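Local coordinates for uncharacterized protein (Cytophaga hutchinsonii ATCC 33406, PDB 3FF4) that is of unknown function but, as a small Rossmann-like protein of the CoA-binding domain family, probably binds coenzyme A or a related nucleotide, at residues Pro14-Arg18 with Tyr19-Ala23; Gly111-Leu114 with Val115-Ala119. One frame throughout, in Å; residues are numbered along the deposited sequence. Where two conformers were deposited one is given.

Contact 1: residues Pro14-Arg18 with Tyr19-Ala23; sequences PETNR and YAYLA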
ATOM      1  N   PRO A  14       0.611  13.407   3.847  1.00 32.44           N
ATOM      2  CA  PRO A  14      -0.068  14.525   3.165  1.00 32.79           C
ATOM      3  C   PRO A  14       0.843  15.341   2.211  1.00 33.25           C
ATOM      4  O   PRO A  14       0.322  16.150   1.422  1.00 33.72           O
ATOM      5  CB  PRO A  14      -0.579  15.392   4.330  1.00 32.69           C
ATOM      6  CG  PRO A  14       0.396  15.115   5.440  1.00 32.96           C
ATOM      7  CD  PRO A  14       0.842  13.691   5.283  1.00 32.11           C
ATOM      8  N   GLU A  15       2.162  15.141   2.288  0.50 32.70           N
ATOM      9  CA  GLU A  15       3.115  15.859   1.426  0.50 32.04           C
ATOM     10  C   GLU A  15       2.884  15.511  -0.044  0.50 31.85           C
ATOM     11  O   GLU A  15       3.115  14.378  -0.468  0.50 31.22           O
ATOM     12  CB  GLU A  15       4.550  15.542   1.845  0.50 31.96           C
ATOM     13  CG  GLU A  15       4.849  15.942   3.281  0.50 30.87           C
ATOM     14  CD  GLU A  15       5.924  15.089   3.903  0.50 29.56           C
ATOM     15  OE1 GLU A  15       5.831  13.845   3.807  0.50 27.86           O
ATOM     16  OE2 GLU A  15       6.876  15.663   4.477  0.50 29.14           O
ATOM     17  N   THR A  16       2.423  16.501  -0.806  1.00 31.76           N
ATOM     18  CA  THR A  16       1.930  16.295  -2.181  1.00 31.79           C
ATOM     19  C   THR A  16       2.984  15.876  -3.207  1.00 31.64           C
ATOM     20  O   THR A  16       2.644  15.396  -4.290  1.00 32.47           O
ATOM     21  CB  THR A  16       1.144  17.523  -2.724  1.00 32.02           C
ATOM     22  OG1 THR A  16       2.009  18.668  -2.769  1.00 31.98           O
ATOM     23  CG2 THR A  16      -0.079  17.836  -1.870  1.00 32.02           C
ATOM     24  N   ASN A  17       4.254  16.057  -2.873  1.00 30.72           N
ATOM     25  CA  ASN A  17       5.354  15.673  -3.753  1.00 30.37           C
ATOM     26  C   ASN A  17       5.803  14.233  -3.525  1.00 29.50           C
ATOM     27  O   ASN A  17       6.618  13.701  -4.277  1.00 29.63           O
ATOM     28  CB  ASN A  17       6.545  16.613  -3.520  1.00 30.61           C
ATOM     29  CG  ASN A  17       7.078  16.519  -2.091  1.00 31.26           C
ATOM     30  OD1 ASN A  17       6.340  16.714  -1.122  1.00 32.16           O
ATOM     31  ND2 ASN A  17       8.353  16.202  -1.958  1.00 33.07           N
ATOM     32  N   ARG A  18       5.282  13.601  -2.478  1.00 28.95           N
ATOM     33  CA  ARG A  18       5.685  12.242  -2.148  1.00 27.63           C
ATOM     34  C   ARG A  18       4.866  11.224  -2.921  1.00 28.27           C
ATOM     35  O   ARG A  18       3.645  11.417  -3.151  1.00 27.90           O
ATOM     36  CB  ARG A  18       5.611  11.995  -0.635  1.00 27.29           C
ATOM     37  CG  ARG A  18       6.582  12.855   0.167  1.00 25.35           C
ATOM     38  CD  ARG A  18       8.039  12.637  -0.263  1.00 25.04           C
ATOM     39  NE  ARG A  18       8.402  11.241  -0.054  1.00 27.02           N
ATOM     40  CZ  ARG A  18       8.825  10.723   1.098  1.00 27.00           C
ATOM     41  NH1 ARG A  18       9.081   9.433   1.164  1.00 26.27           N
ATOM     42  NH2 ARG A  18       8.990  11.484   2.186  1.00 26.90           N
ATOM     43  N   TYR A  19       5.538  10.136  -3.311  1.00 27.38           N
ATOM     44  CA  TYR A  19       4.904   9.076  -4.090  1.00 27.13           C
ATOM     45  C   TYR A  19       3.667   8.444  -3.436  1.00 26.92           C
ATOM     46  O   TYR A  19       2.748   8.069  -4.142  1.00 26.46           O
ATOM     47  CB  TYR A  19       5.919   8.028  -4.597  1.00 26.83           C
ATOM     48  CG  TYR A  19       6.567   8.476  -5.902  1.00 28.61           C
ATOM     49  CD1 TYR A  19       7.336   9.634  -5.955  1.00 27.75           C
ATOM     50  CD2 TYR A  19       6.378   7.759  -7.075  1.00 29.37           C
ATOM     51  CE1 TYR A  19       7.926  10.060  -7.136  1.00 30.33           C
ATOM     52  CE2 TYR A  19       6.977   8.159  -8.271  1.00 30.67           C
ATOM     53  CZ  TYR A  19       7.744   9.304  -8.287  1.00 31.60           C
ATOM     54  OH  TYR A  19       8.297   9.730  -9.452  1.00 34.25           O
ATOM     55  N   ALA A  20       3.619   8.357  -2.109  1.00 26.74           N
ATOM     56  CA  ALA A  20       2.400   7.806  -1.465  1.00 27.76           C
ATOM     57  C   ALA A  20       1.190   8.704  -1.679  1.00 27.08           C
ATOM     58  O   ALA A  20       0.045   8.215  -1.705  1.00 26.80           O
ATOM     59  CB  ALA A  20       2.602   7.546   0.039  1.00 26.62           C
ATOM     60  N   TYR A  21       1.448  10.010  -1.798  1.00 26.60           N
ATOM     61  CA  TYR A  21       0.409  10.976  -2.139  1.00 26.87           C
ATOM     62  C   TYR A  21       0.041  10.841  -3.611  1.00 27.01           C
ATOM     63  O   TYR A  21      -1.138  10.679  -3.945  1.00 26.67           O
ATOM     64  CB  TYR A  21       0.816  12.417  -1.814  1.00 26.04           C
ATOM     65  CG  TYR A  21      -0.339  13.385  -1.896  1.00 27.82           C
ATOM     66  CD1 TYR A  21      -1.100  13.670  -0.762  1.00 28.94           C
ATOM     67  CD2 TYR A  21      -0.679  14.009  -3.108  1.00 27.63           C
ATOM     68  CE1 TYR A  21      -2.175  14.554  -0.811  1.00 31.54           C
ATOM     69  CE2 TYR A  21      -1.762  14.890  -3.176  1.00 30.71           C
ATOM     70  CZ  TYR A  21      -2.504  15.150  -2.020  1.00 32.41           C
ATOM     71  OH  TYR A  21      -3.562  16.033  -2.050  1.00 36.93           O
ATOM     72  N   LEU A  22       1.043  10.883  -4.485  1.00 26.56           N
ATOM     73  CA  LEU A  22       0.779  10.631  -5.895  1.00 27.01           C
ATOM     74  C   LEU A  22      -0.077   9.343  -6.094  1.00 27.55           C
ATOM     75  O   LEU A  22      -1.021   9.346  -6.891  1.00 26.99           O
ATOM     76  CB  LEU A  22       2.077  10.592  -6.689  1.00 26.35           C
ATOM     77  CG  LEU A  22       2.910  11.866  -6.520  1.00 27.66           C
ATOM     78  CD1 LEU A  22       4.234  11.753  -7.262  1.00 28.98           C
ATOM     79  CD2 LEU A  22       2.124  13.098  -7.012  1.00 25.04           C
ATOM     80  N   ALA A  23       0.222   8.273  -5.347  1.00 26.84           N
ATOM     81  CA  ALA A  23      -0.516   7.028  -5.529  1.00 27.52           C
ATOM     82  C   ALA A  23      -1.985   7.186  -5.150  1.00 28.02           C
ATOM     83  O   ALA A  23      -2.855   6.681  -5.849  1.00 29.50           O
ATOM     84  CB  ALA A  23       0.111   5.890  -4.739  1.00 26.11           C
TER
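A type I beta turn from Glu15 to Arg18, closed by Arg18 N donating to Glu15 O, runs into the helix that begins at Tyr19, where Arg18, at the N-cap, accepts on its carbonyl oxygen a nearly straight bond (Leu22 N to Arg18 O, 3.0 Å, 167°) and a bent, weak one from Tyr21 N.

Among the side chains, Tyr21 and Thr16 carry the contact. They lie side by side and point the same way. The methyl CG2 of Thr16 stands over one face of the Tyr21 ring, 3.8 Å from its centroid and 21° off the normal, a CH-pi contact. The methyl is offset toward the phenol end, with Thr16 CG2 3.6 Å from Tyr21 CZ. With CG of Tyr21 anti to the backbone N (chi1 -168°), the ring is turned back beside Thr16, where the methyl and CA of that residue lie over its face. Thr16 CA is 3.6 Å from Tyr21 CD2. On the next residue of the helix, Leu22 CD2 reaches Thr16 O at 3.6 Å.

This surface turn belongs to the loop that follows strand 7-10 and leads into helix 19-30. Glu15 OE1 is held by a salt bridge to Lys40 and a hydrogen bond with Thr13, while Tyr19 and Leu22 pack on Leu114 of helix 113-119.

Contact 2: residues Gly111-Leu114 with Val115-Ala119; sequences GCTL and VMLSA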
ATOM      1  N   GLY A 111       6.841  -3.323  -8.527  1.00 28.21           N
ATOM      2  CA  GLY A 111       6.518  -2.398  -9.609  1.00 29.58           C
ATOM      3  C   GLY A 111       6.136  -1.053  -9.006  1.00 30.39           C
ATOM      4  O   GLY A 111       6.083  -0.923  -7.788  1.00 31.85           O
ATOM      5  N   CYS A 112       5.884  -0.057  -9.847  1.00 29.49           N
ATOM      6  CA  CYS A 112       5.414   1.247  -9.398  1.00 29.41           C
ATOM      7  C   CYS A 112       3.907   1.292  -9.580  1.00 29.63           C
ATOM      8  O   CYS A 112       3.384   1.048 -10.687  1.00 30.81           O
ATOM      9  CB  CYS A 112       6.107   2.360 -10.191  1.00 28.87           C
ATOM     10  SG  CYS A 112       5.337   3.978  -9.978  1.00 29.98           S
ATOM     11  N   THR A 113       3.199   1.557  -8.484  1.00 29.38           N
ATOM     12  CA  THR A 113       1.751   1.725  -8.513  1.00 28.75           C
ATOM     13  C   THR A 113       1.290   2.664  -9.625  1.00 28.21           C
ATOM     14  O   THR A 113       0.321   2.365 -10.290  1.00 27.74           O
ATOM     15  CB  THR A 113       1.187   2.188  -7.133  1.00 30.29           C
ATOM     16  OG1 THR A 113       1.537   1.218  -6.125  1.00 29.15           O
ATOM     17  CG2 THR A 113      -0.369   2.343  -7.210  1.00 27.28           C
ATOM     18  N   LEU A 114       1.985   3.793  -9.833  1.00 28.09           N
ATOM     19  CA  LEU A 114       1.599   4.751 -10.877  1.00 27.57           C
ATOM     20  C   LEU A 114       1.728   4.140 -12.283  1.00 27.39           C
ATOM     21  O   LEU A 114       0.793   4.204 -13.087  1.00 27.17           O
ATOM     22  CB  LEU A 114       2.430   6.044 -10.791  1.00 28.44           C
ATOM     23  CG  LEU A 114       2.598   6.742  -9.432  1.00 30.10           C
ATOM     24  CD1 LEU A 114       3.410   8.071  -9.562  1.00 29.17           C
ATOM     25  CD2 LEU A 114       1.215   7.022  -8.848  1.00 32.20           C
ATOM     26  N   VAL A 115       2.873   3.525 -12.561  1.00 27.80           N
ATOM     27  CA  VAL A 115       3.114   2.843 -13.836  1.00 26.43           C
ATOM     28  C   VAL A 115       2.087   1.745 -14.072  1.00 26.74           C
ATOM     29  O   VAL A 115       1.535   1.632 -15.181  1.00 26.39           O
ATOM     30  CB  VAL A 115       4.551   2.318 -13.924  1.00 26.55           C
ATOM     31  CG1 VAL A 115       4.758   1.460 -15.178  1.00 25.86           C
ATOM     32  CG2 VAL A 115       5.516   3.508 -13.923  1.00 23.47           C
HETATM   33  N   MSE A 116       1.796   0.977 -13.024  1.00 26.30           N
HETATM   34  CA  MSE A 116       0.830  -0.097 -13.130  1.00 26.91           C
HETATM   35  C   MSE A 116      -0.571   0.403 -13.492  1.00 26.98           C
HETATM   36  O   MSE A 116      -1.253  -0.189 -14.333  1.00 27.59           O
HETATM   37  CB  MSE A 116       0.836  -0.961 -11.864  1.00 26.32           C
HETATM   38  CG  MSE A 116       2.104  -1.802 -11.770  1.00 26.75           C
HETATM   39 SE   MSE A 116       2.279  -2.424  -9.919  1.00 33.75          SE
HETATM   40  CE  MSE A 116       0.839  -3.778  -9.828  1.00 25.46           C
ATOM     41  N   LEU A 117      -0.994   1.502 -12.874  1.00 26.44           N
ATOM     42  CA  LEU A 117      -2.308   2.041 -13.165  1.00 26.02           C
ATOM     43  C   LEU A 117      -2.346   2.503 -14.620  1.00 25.89           C
ATOM     44  O   LEU A 117      -3.340   2.284 -15.330  1.00 25.38           O
ATOM     45  CB  LEU A 117      -2.676   3.172 -12.181  1.00 25.92           C
ATOM     46  CG  LEU A 117      -3.180   2.666 -10.811  1.00 27.32           C
ATOM     47  CD1 LEU A 117      -2.988   3.668  -9.674  1.00 22.70           C
ATOM     48  CD2 LEU A 117      -4.673   2.228 -10.933  1.00 26.44           C
ATOM     49  N   SER A 118      -1.267   3.131 -15.086  0.50 25.32           N
ATOM     50  CA  SER A 118      -1.227   3.595 -16.473  0.50 24.68           C
ATOM     51  C   SER A 118      -1.134   2.436 -17.452  0.50 24.92           C
ATOM     52  O   SER A 118      -1.815   2.427 -18.483  0.50 24.87           O
ATOM     53  CB  SER A 118      -0.068   4.560 -16.694  0.50 24.59           C
ATOM     54  OG  SER A 118      -0.413   5.849 -16.245  0.50 22.82           O
ATOM     55  N   ALA A 119      -0.305   1.452 -17.117  1.00 24.85           N
ATOM     56  CA  ALA A 119      -0.043   0.333 -18.009  1.00 25.33           C
ATOM     57  C   ALA A 119      -1.227  -0.607 -18.108  1.00 25.71           C
ATOM     58  O   ALA A 119      -1.274  -1.435 -19.005  1.00 25.56           O
ATOM     59  CB  ALA A 119       1.189  -0.417 -17.557  1.00 24.91           C
TER
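Cys112 caps the start of helix 113-119 with its side chain. Cys112 SG accepts from Val115 N at 3.6 Å, and the N-H points almost straight at the sulfur (169°). The thiol sulfur can reach this N-H because chi1 of 167° sets SG trans to the backbone N, folded back beside the carbonyl carbon. Cys112 is the N-cap residue, and its sulfur takes the place more often filled by a side-chain oxygen.

The backbone bonds follow in the i to i+4 pattern. Met116 N donates to Cys112 O at 2.8 Å, nearly along the C=O axis. Leu117 N to Thr113 O is 3.0 Å, with the donor tilted 26° from the carbonyl plane. Ser118 N donates to Leu114 O in a similar, slightly less tilted way.

The capped turn follows the edge strand 107-110 of a five-stranded parallel sheet with order 2-1-3-4-5. This is a Rossmann-like arrangement, consistent with the CoA-binding family. Thr113 is buried, and its OG1 is hydrogen-bonded to Thr63 of strand 61-64 and to Asn89 just after strand 85-88.

The side chains make van der Waals contacts. Cys112 CB meets Val115 CG2 at 3.9 Å, beside the capping bond. Thr113 and Leu117 run side by side, with CG2 of Thr113 3.8 Å from CD1 of Leu117. The selenomethionine Met116 rests on a carbonyl, its CG 3.3 Å from Cys112 O, and its SE lies 4.2 Å from Gly111 C. The Met116 side chain also packs on Arg85 and Ile87 of strand 85-88.

Both contacts are helix beginnings, but they differ in depth and chemistry. Contact 1 lies at the surface, and side-chain packing of a threonine on a tyrosine adds to the backbone bonds. Contact 2 is partly buried: it is capped by a sulfur and continues as regular helical bonding, with Thr113, Met116 and Leu117 buried. The N-cap of contact 1 acts in these bonds through its main-chain carbonyl; that of contact 2 adds its side chain. The two helices meet directly. Leu114 packs on helix 19-30, its CD2 3.7 Å from Ala23 CA and its CD1 3.8 Å from Tyr19 CE2, and Leu117 also reaches that helix, at Arg26 and His30.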